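Local atomic coordinates of hypothetical protein PH1789 (Pyrococcus horikoshii, PDB entry 1WR2), a protein that is of unknown function but belongs to the ATP-grasp family, with an antiparallel six-stranded sheet and a four-stranded one, each packed with helices. Residues 7-12 with 202-207; 27-32 with 228-233; 122-127 with 195-200. All coordinates share one frame; numbering follows the deposited sequence.

Interaction 1: residues 7-12 with 202-207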
loop_
_atom_site.group_PDB
_atom_site.type_symbol
_atom_site.label_atom_id
_atom_site.label_comp_id
_atom_site.label_asym_id
_atom_site.label_seq_id
_atom_site.Cartn_x
_atom_site.Cartn_y
_atom_site.Cartn_z
ATOM N N ARG A 7 8.973 -2.549 -15.724
ATOM C CA ARG A 7 9.106 -1.246 -16.362
ATOM C C ARG A 7 9.138 -0.144 -15.306
ATOM O O ARG A 7 10.063 0.669 -15.264
ATOM C CB ARG A 7 7.931 -1.013 -17.312
ATOM C CG ARG A 7 8.210 -0.011 -18.426
ATOM C CD ARG A 7 6.971 0.811 -18.725
ATOM N NE ARG A 7 6.782 1.845 -17.711
ATOM C CZ ARG A 7 5.643 2.499 -17.507
ATOM N NH1 ARG A 7 4.577 2.224 -18.244
ATOM N NH2 ARG A 7 5.575 3.435 -16.569
ATOM N N VAL A 8 8.121 -0.127 -14.450
ATOM C CA VAL A 8 8.038 0.872 -13.395
ATOM C C VAL A 8 9.257 0.753 -12.485
ATOM O O VAL A 8 9.840 1.759 -12.083
ATOM C CB VAL A 8 6.744 0.695 -12.566
ATOM C CG1 VAL A 8 6.596 1.839 -11.577
ATOM C CG2 VAL A 8 5.540 0.639 -13.494
ATOM N N ILE A 9 9.646 -0.479 -12.168
ATOM C CA ILE A 9 10.808 -0.708 -11.314
ATOM C C ILE A 9 12.085 -0.162 -11.958
ATOM O O ILE A 9 12.815 0.621 -11.344
ATOM C CB ILE A 9 10.990 -2.213 -11.013
ATOM C CG1 ILE A 9 9.875 -2.692 -10.078
ATOM C CG2 ILE A 9 12.347 -2.459 -10.386
ATOM C CD1 ILE A 9 9.903 -4.179 -9.786
ATOM N N GLU A 10 12.355 -0.576 -13.192
ATOM C CA GLU A 10 13.545 -0.112 -13.904
ATOM C C GLU A 10 13.605 1.413 -13.919
ATOM O O GLU A 10 14.639 2.013 -13.611
ATOM C CB GLU A 10 13.545 -0.631 -15.347
ATOM C CG GLU A 10 13.951 -2.091 -15.513
ATOM C CD GLU A 10 15.332 -2.389 -14.941
ATOM O OE1 GLU A 10 16.219 -1.511 -15.018
ATOM O OE2 GLU A 10 15.536 -3.510 -14.426
ATOM N N GLU A 11 12.485 2.028 -14.281
ATOM C CA GLU A 11 12.378 3.482 -14.355
ATOM C C GLU A 11 12.860 4.151 -13.070
ATOM O O GLU A 11 13.610 5.129 -13.109
ATOM C CB GLU A 11 10.926 3.871 -14.643
ATOM C CG GLU A 11 10.698 5.355 -14.903
ATOM C CD GLU A 11 9.298 5.649 -15.429
ATOM O OE1 GLU A 11 8.983 6.838 -15.656
ATOM O OE2 GLU A 11 8.514 4.691 -15.619
ATOM N N VAL A 12 12.429 3.615 -11.933
ATOM C CA VAL A 12 12.813 4.155 -10.639
ATOM C C VAL A 12 14.310 3.989 -10.403
ATOM O O VAL A 12 14.992 4.927 -9.982
ATOM C CB VAL A 12 12.042 3.449 -9.498
ATOM C CG1 VAL A 12 12.540 3.929 -8.150
ATOM C CG2 VAL A 12 10.550 3.727 -9.638
ATOM N N ASP A 202 8.181 -13.517 -5.972
ATOM C CA ASP A 202 8.967 -14.600 -6.552
ATOM C C ASP A 202 9.484 -14.142 -7.926
ATOM O O ASP A 202 10.663 -14.282 -8.239
ATOM C CB ASP A 202 8.095 -15.857 -6.662
ATOM C CG ASP A 202 8.898 -17.112 -6.990
ATOM O OD1 ASP A 202 10.016 -17.268 -6.467
ATOM O OD2 ASP A 202 8.393 -17.953 -7.759
ATOM N N ASP A 203 8.598 -13.563 -8.730
ATOM C CA ASP A 203 8.966 -13.065 -10.054
ATOM C C ASP A 203 10.044 -11.998 -9.993
ATOM O O ASP A 203 11.009 -12.023 -10.762
ATOM C CB ASP A 203 7.753 -12.455 -10.743
ATOM C CG ASP A 203 6.901 -13.478 -11.425
ATOM O OD1 ASP A 203 7.099 -14.685 -11.169
ATOM O OD2 ASP A 203 6.030 -13.072 -12.214
ATOM N N LEU A 204 9.866 -11.060 -9.069
ATOM C CA LEU A 204 10.780 -9.942 -8.923
ATOM C C LEU A 204 11.781 -10.071 -7.784
ATOM O O LEU A 204 12.282 -9.059 -7.292
ATOM C CB LEU A 204 9.963 -8.665 -8.730
ATOM C CG LEU A 204 8.782 -8.464 -9.687
ATOM C CD1 LEU A 204 7.914 -7.322 -9.179
ATOM C CD2 LEU A 204 9.284 -8.184 -11.095
ATOM N N LYS A 205 12.090 -11.296 -7.365
ATOM C CA LYS A 205 13.021 -11.474 -6.256
ATOM C C LYS A 205 14.378 -10.784 -6.399
ATOM O O LYS A 205 15.007 -10.443 -5.395
ATOM C CB LYS A 205 13.219 -12.962 -5.936
ATOM C CG LYS A 205 13.688 -13.834 -7.076
ATOM C CD LYS A 205 13.957 -15.241 -6.553
ATOM C CE LYS A 205 14.118 -16.247 -7.682
ATOM N NZ LYS A 205 12.835 -16.456 -8.423
ATOM N N ASP A 206 14.838 -10.562 -7.626
ATOM C CA ASP A 206 16.124 -9.891 -7.803
ATOM C C ASP A 206 15.970 -8.372 -7.766
ATOM O O ASP A 206 16.957 -7.639 -7.656
ATOM C CB ASP A 206 16.775 -10.309 -9.124
ATOM C CG ASP A 206 17.319 -11.721 -9.079
ATOM O OD1 ASP A 206 18.118 -12.018 -8.166
ATOM O OD2 ASP A 206 16.949 -12.531 -9.956
ATOM N N TYR A 207 14.727 -7.909 -7.845
ATOM C CA TYR A 207 14.434 -6.482 -7.830
ATOM C C TYR A 207 14.070 -5.926 -6.458
ATOM O O TYR A 207 14.636 -4.926 -6.009
ATOM C CB TYR A 207 13.278 -6.171 -8.780
ATOM C CG TYR A 207 13.587 -6.382 -10.240
ATOM C CD1 TYR A 207 14.490 -5.555 -10.910
ATOM C CD2 TYR A 207 12.974 -7.407 -10.956
ATOM C CE1 TYR A 207 14.772 -5.744 -12.258
ATOM C CE2 TYR A 207 13.250 -7.606 -12.304
ATOM C CZ TYR A 207 14.147 -6.772 -12.948
ATOM O OH TYR A 207 14.418 -6.970 -14.283
#
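Tyr207 N donates to Leu204 O at 2.8 Å, closing a turn just beyond helix 187-203, and the two residues joined by this bond are the ones that receive helix 3-14. Leu204 is where the chain first leaves helical geometry. Ile9 supplies the apolar half of the contact and divides its two branches. With CG1 beside the backbone N (chi1 -70°) and the chain then extended, CD1 reaches Leu204 CD1 at 3.8 Å and also lies against Tyr207 CB. The other branch, CG2, meets the ring obliquely, 3.8 Å from Tyr207 CD1. Glu10 adds a polar touch one residue on. Its chain bends at CB-CG (chi2 -57°), which brings OE2 to the ring edge, near the ring plane and 3.2 Å from Tyr207 CE1, with the carboxylate turned 77° from the ring. No hydrogen bond crosses between the segments; the slightly positive edge of the ring would probably favour this oxygen. Around the buried Ile9 and Leu204, Val28 of helix 22-30 touches Leu204, while Leu234 of strand 225-234 packs on Ile9 and the backbone of Tyr207 is hydrogen-bonded to Lys235.

Interaction 2: residues 27-32 with 228-233; sequences QVLKAY and VDSRII
Val28, which packs on Ile232, also places its carbonyl oxygen at the edge of the Tyr32 ring, in the plane of that ring. The ring lies one turn further along the chain, beside Lys199 and Leu200 of helix 187-203, and its OH is hydrogen-bonded to Asp203. The second flat group, the guanidinium of Arg231, belongs to the strand and takes no part in the helix packing: one face carries Ile233 CG1, 3.4 Å above the plane and displaced toward the rim, and NH2 forms a salt bridge with Glu210.

The contact itself rests on alternate strand residues, for Ser230 and Ile232 point toward the helix while Asp229 and Arg231 point away. Ile232 CD1 ends at the fork of Val28, 3.8 Å from Val28 CB and close to both of its methyl groups. Ile232 CG1 stands beside the backbone N (chi1 -64°) and the chain runs on extended, carrying CD1 out to the helix. Leu29 approaches Ser230 with one methyl group: Leu29 CD1 is 3.3 Å from Ser230 OG and 3.5 Å from Ser230 CB. This buried hydroxyl, though set beside a methyl group, is satisfied by a hydrogen bond to Asp212 O on the adjoining strand 208-218. Just before it, Ser230 N makes a bent bond (131°) to Asp229 OD1, using the anti lone pair of that oxygen, while OD2 forms a salt bridge with Lys71.

Leu29 continues onto Met211 and Leu213, and Val28 onto Met20, so the helix covers three neighbouring strands. A helix laid by its apolar side across an antiparallel sheet in this way is characteristic of the alpha+beta architecture of ATP-grasp proteins.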
loop_
_atom_site.group_PDB
_atom_site.type_symbol
_atom_site.label_atom_id
_atom_site.label_comp_id
_atom_site.label_asym_id
_atom_site.label_seq_id
_atom_site.Cartn_x
_atom_site.Cartn_y
_atom_site.Cartn_z
ATOM N N GLN A 27 1.483 0.674 -8.820
ATOM C CA GLN A 27 1.520 0.292 -10.223
ATOM C C GLN A 27 2.053 -1.140 -10.275
ATOM O O GLN A 27 1.579 -1.961 -11.053
ATOM C CB GLN A 27 2.446 1.221 -11.009
ATOM C CG GLN A 27 1.824 2.566 -11.370
ATOM C CD GLN A 27 2.829 3.514 -11.999
ATOM O OE1 GLN A 27 3.606 4.171 -11.302
ATOM N NE2 GLN A 27 2.835 3.574 -13.325
ATOM N N VAL A 28 3.048 -1.436 -9.442
ATOM C CA VAL A 28 3.605 -2.784 -9.406
ATOM C C VAL A 28 2.521 -3.748 -8.923
ATOM O O VAL A 28 2.332 -4.830 -9.486
ATOM C CB VAL A 28 4.811 -2.864 -8.452
ATOM C CG1 VAL A 28 5.284 -4.307 -8.329
ATOM C CG2 VAL A 28 5.937 -1.982 -8.966
ATOM N N LEU A 29 1.798 -3.340 -7.887
ATOM C CA LEU A 29 0.743 -4.164 -7.327
ATOM C C LEU A 29 -0.364 -4.441 -8.341
ATOM O O LEU A 29 -0.775 -5.590 -8.511
ATOM C CB LEU A 29 0.169 -3.506 -6.069
ATOM C CG LEU A 29 1.186 -3.225 -4.946
ATOM C CD1 LEU A 29 0.458 -2.687 -3.720
ATOM C CD2 LEU A 29 1.930 -4.493 -4.577
ATOM N N LYS A 30 -0.837 -3.402 -9.023
ATOM C CA LYS A 30 -1.889 -3.576 -10.018
ATOM C C LYS A 30 -1.466 -4.511 -11.151
ATOM O O LYS A 30 -2.278 -5.284 -11.661
ATOM C CB LYS A 30 -2.309 -2.220 -10.603
ATOM C CG LYS A 30 -3.117 -1.358 -9.642
ATOM C CD LYS A 30 -3.655 -0.093 -10.308
ATOM C CE LYS A 30 -2.539 0.846 -10.720
ATOM N NZ LYS A 30 -3.091 2.109 -11.279
ATOM N N ALA A 31 -0.195 -4.439 -11.537
ATOM C CA ALA A 31 0.332 -5.270 -12.611
ATOM C C ALA A 31 0.160 -6.751 -12.294
ATOM O O ALA A 31 0.245 -7.600 -13.187
ATOM C CB ALA A 31 1.806 -4.951 -12.841
ATOM N N TYR A 32 -0.078 -7.056 -11.017
ATOM C CA TYR A 32 -0.270 -8.433 -10.583
ATOM C C TYR A 32 -1.708 -8.692 -10.136
ATOM O O TYR A 32 -2.002 -9.677 -9.460
ATOM C CB TYR A 32 0.732 -8.775 -9.474
ATOM C CG TYR A 32 2.083 -9.194 -10.016
ATOM C CD1 TYR A 32 2.387 -10.539 -10.213
ATOM C CD2 TYR A 32 3.035 -8.246 -10.388
ATOM C CE1 TYR A 32 3.607 -10.929 -10.770
ATOM C CE2 TYR A 32 4.255 -8.625 -10.947
ATOM C CZ TYR A 32 4.530 -9.972 -11.133
ATOM O OH TYR A 32 5.731 -10.359 -11.677
ATOM N N VAL A 228 -4.916 0.052 0.796
ATOM C CA VAL A 228 -4.954 1.491 1.007
ATOM C C VAL A 228 -3.634 2.217 0.784
ATOM O O VAL A 228 -3.611 3.330 0.253
ATOM C CB VAL A 228 -5.495 1.802 2.415
ATOM C CG1 VAL A 228 -5.590 3.306 2.630
ATOM C CG2 VAL A 228 -6.865 1.153 2.578
ATOM N N ASP A 229 -2.531 1.603 1.191
ATOM C CA ASP A 229 -1.216 2.212 1.005
ATOM C C ASP A 229 -0.248 1.057 0.806
ATOM O O ASP A 229 -0.570 -0.084 1.142
ATOM C CB ASP A 229 -0.816 3.016 2.245
ATOM C CG ASP A 229 0.261 4.052 1.954
ATOM O OD1 ASP A 229 1.056 3.851 1.016
ATOM O OD2 ASP A 229 0.325 5.070 2.672
ATOM N N SER A 230 0.928 1.346 0.269
ATOM C CA SER A 230 1.932 0.317 0.028
ATOM C C SER A 230 3.313 0.934 -0.130
ATOM O O SER A 230 3.451 2.073 -0.582
ATOM C CB SER A 230 1.597 -0.473 -1.242
ATOM O OG SER A 230 2.618 -1.407 -1.564
ATOM N N ARG A 231 4.333 0.179 0.254
ATOM C CA ARG A 231 5.697 0.652 0.111
ATOM C C ARG A 231 6.537 -0.478 -0.460
ATOM O O ARG A 231 6.358 -1.647 -0.106
ATOM C CB ARG A 231 6.273 1.109 1.455
ATOM C CG ARG A 231 6.546 0.000 2.437
ATOM C CD ARG A 231 7.425 0.507 3.568
ATOM N NE ARG A 231 8.582 -0.361 3.770
ATOM C CZ ARG A 231 9.813 0.082 4.012
ATOM N NH1 ARG A 231 10.051 1.387 4.078
ATOM N NH2 ARG A 231 10.806 -0.781 4.195
ATOM N N ILE A 232 7.426 -0.123 -1.378
ATOM C CA ILE A 232 8.313 -1.095 -1.997
ATOM C C ILE A 232 9.724 -0.517 -1.988
ATOM O O ILE A 232 9.939 0.620 -2.418
ATOM C CB ILE A 232 7.898 -1.399 -3.459
ATOM C CG1 ILE A 232 6.509 -2.047 -3.490
ATOM C CG2 ILE A 232 8.911 -2.323 -4.114
ATOM C CD1 ILE A 232 6.006 -2.360 -4.895
ATOM N N ILE A 233 10.670 -1.296 -1.463
ATOM C CA ILE A 233 12.074 -0.896 -1.420
ATOM C C ILE A 233 12.812 -1.812 -2.392
ATOM O O ILE A 233 12.784 -3.037 -2.251
ATOM C CB ILE A 233 12.687 -1.073 -0.015
ATOM C CG1 ILE A 233 11.923 -0.219 1.004
ATOM C CG2 ILE A 233 14.169 -0.694 -0.049
ATOM C CD1 ILE A 233 11.807 1.250 0.628
#

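Interaction 3: residues 122-127 with 195-200; sequences VIIGVT and LKVSKL
Val197 turns its side chain from helix 187-203 onto strand 120-129, an example of helix-on-sheet packing in the alpha+beta fold of this ATP-grasp protein. Its CB points at the strand and is still 4.6 Å from Ile124 CG2; beyond it the chain forks into two methyl groups that share the strand unequally. CG1, anti to the backbone N (chi1 170°), packs on Val126 at 3.7 Å from Val126 CG2 and also faces Ile124 CG2 more loosely. The two valines pass alongside each other in opposite directions instead of meeting end on. CG2, beside the backbone N, meets only Ile124. Val197 thus sits between two strand residues that share one face of the sheet, while Gly125 between them has no side chain and takes no part.

No hydrogen bond joins the segments, and all three touching residues are buried, so dispersion and the exclusion of water carry the contact, a small one of 107 Å². Ile136 of strand 133-140 also lies against Val197, Met193 and Leu194 of the same helix also touch Ile124, and Val201 packs on Val126. On another side of the helix, Ser198 OG is hydrogen-bonded to Ile158 N. The looser end of the contact is at Ile124, whose CG2 stays 4.3 Å from Val197 CG2.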
loop_
_atom_site.group_PDB
_atom_site.type_symbol
_atom_site.label_atom_id
_atom_site.label_comp_id
_atom_site.label_asym_id
_atom_site.label_seq_id
_atom_site.Cartn_x
_atom_site.Cartn_y
_atom_site.Cartn_z
ATOM N N VAL A 122 -5.659 -5.253 8.035
ATOM C CA VAL A 122 -4.668 -6.319 8.058
ATOM C C VAL A 122 -3.401 -5.776 7.407
ATOM O O VAL A 122 -3.416 -4.709 6.777
ATOM C CB VAL A 122 -5.115 -7.590 7.290
ATOM C CG1 VAL A 122 -6.441 -8.102 7.840
ATOM C CG2 VAL A 122 -5.200 -7.307 5.813
ATOM N N ILE A 123 -2.299 -6.492 7.575
ATOM C CA ILE A 123 -1.030 -6.061 7.004
ATOM C C ILE A 123 -0.306 -7.237 6.366
ATOM O O ILE A 123 -0.233 -8.320 6.947
ATOM C CB ILE A 123 -0.083 -5.472 8.091
ATOM C CG1 ILE A 123 -0.686 -4.205 8.707
ATOM C CG2 ILE A 123 1.280 -5.155 7.475
ATOM C CD1 ILE A 123 0.182 -3.598 9.827
ATOM N N ILE A 124 0.214 -7.027 5.164
ATOM C CA ILE A 124 0.982 -8.057 4.486
ATOM C C ILE A 124 2.365 -7.472 4.257
ATOM O O ILE A 124 2.517 -6.447 3.580
ATOM C CB ILE A 124 0.361 -8.457 3.139
ATOM C CG1 ILE A 124 -0.941 -9.230 3.375
ATOM C CG2 ILE A 124 1.349 -9.301 2.349
ATOM C CD1 ILE A 124 -1.693 -9.592 2.099
ATOM N N GLY A 125 3.370 -8.111 4.846
ATOM C CA GLY A 125 4.735 -7.643 4.698
ATOM C C GLY A 125 5.643 -8.647 4.011
ATOM O O GLY A 125 5.370 -9.844 3.994
ATOM N N VAL A 126 6.731 -8.141 3.444
ATOM C CA VAL A 126 7.715 -8.955 2.752
ATOM C C VAL A 126 9.110 -8.444 3.075
ATOM O O VAL A 126 9.390 -7.245 2.994
ATOM C CB VAL A 126 7.505 -8.911 1.217
ATOM C CG1 VAL A 126 8.661 -9.598 0.504
ATOM C CG2 VAL A 126 6.195 -9.597 0.857
ATOM N N THR A 127 9.976 -9.357 3.485
ATOM C CA THR A 127 11.358 -9.023 3.787
ATOM C C THR A 127 12.199 -10.108 3.142
ATOM O O THR A 127 11.670 -11.154 2.746
ATOM C CB THR A 127 11.633 -9.011 5.303
ATOM O OG1 THR A 127 11.369 -10.305 5.859
ATOM C CG2 THR A 127 10.759 -7.973 5.988
ATOM N N LEU A 195 -1.302 -14.914 -2.159
ATOM C CA LEU A 195 -0.770 -15.663 -3.301
ATOM C C LEU A 195 -0.271 -14.723 -4.394
ATOM O O LEU A 195 0.749 -14.983 -5.024
ATOM C CB LEU A 195 -1.830 -16.619 -3.868
ATOM C CG LEU A 195 -2.269 -17.786 -2.971
ATOM C CD1 LEU A 195 -3.331 -18.594 -3.699
ATOM C CD2 LEU A 195 -1.075 -18.679 -2.619
ATOM N N LYS A 196 -0.991 -13.630 -4.619
ATOM C CA LYS A 196 -0.574 -12.668 -5.627
ATOM C C LYS A 196 0.715 -11.973 -5.191
ATOM O O LYS A 196 1.612 -11.752 -6.002
ATOM C CB LYS A 196 -1.698 -11.656 -5.894
ATOM C CG LYS A 196 -2.803 -12.231 -6.793
ATOM C CD LYS A 196 -3.971 -11.274 -6.996
ATOM C CE LYS A 196 -4.922 -11.823 -8.066
ATOM N NZ LYS A 196 -6.296 -11.272 -7.939
ATOM N N VAL A 197 0.830 -11.627 -3.914
ATOM C CA VAL A 197 2.070 -10.997 -3.464
ATOM C C VAL A 197 3.220 -11.983 -3.587
ATOM O O VAL A 197 4.333 -11.617 -3.975
ATOM C CB VAL A 197 1.975 -10.528 -1.990
ATOM C CG1 VAL A 197 3.359 -10.102 -1.484
ATOM C CG2 VAL A 197 0.997 -9.371 -1.888
ATOM N N SER A 198 2.947 -13.240 -3.246
ATOM C CA SER A 198 3.950 -14.296 -3.320
ATOM C C SER A 198 4.475 -14.417 -4.751
ATOM O O SER A 198 5.676 -14.533 -4.974
ATOM C CB SER A 198 3.327 -15.628 -2.870
ATOM O OG SER A 198 4.246 -16.701 -2.950
ATOM N N LYS A 199 3.556 -14.385 -5.712
ATOM C CA LYS A 199 3.885 -14.486 -7.135
ATOM C C LYS A 199 4.719 -13.282 -7.560
ATOM O O LYS A 199 5.774 -13.420 -8.187
ATOM C CB LYS A 199 2.585 -14.555 -7.949
ATOM C CG LYS A 199 2.750 -14.406 -9.457
ATOM C CD LYS A 199 3.703 -15.445 -10.037
ATOM C CE LYS A 199 3.837 -15.278 -11.548
ATOM N NZ LYS A 199 4.875 -16.177 -12.114
ATOM N N LEU A 200 4.233 -12.102 -7.200
ATOM C CA LEU A 200 4.904 -10.849 -7.512
ATOM C C LEU A 200 6.341 -10.853 -6.985
ATOM O O LEU A 200 7.282 -10.528 -7.714
ATOM C CB LEU A 200 4.105 -9.688 -6.890
ATOM C CG LEU A 200 4.493 -8.218 -7.094
ATOM C CD1 LEU A 200 3.333 -7.356 -6.652
ATOM C CD2 LEU A 200 5.741 -7.858 -6.308
#

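In the fold
Interactions 2 and 3 are buried and place helices 22-30 and 187-203 against the six-stranded sheet, the first over strand 225-234 and the second over strand 120-129. The two helices also meet each other, with Leu29 CD2 3.8 Å from Leu200 CD1. Interaction 1 lies further from the centre, where the chain leaves helix 187-203, and it is only partly buried; there a carboxylate can rest against an aromatic edge, whereas interaction 3 is purely aliphatic and interaction 2 buries a single hydroxyl. Interactions 1 and 2 touch directly where the Tyr32 side chain reaches the end of helix 187-203, while interactions 1 and 3 are linked through that helix alone.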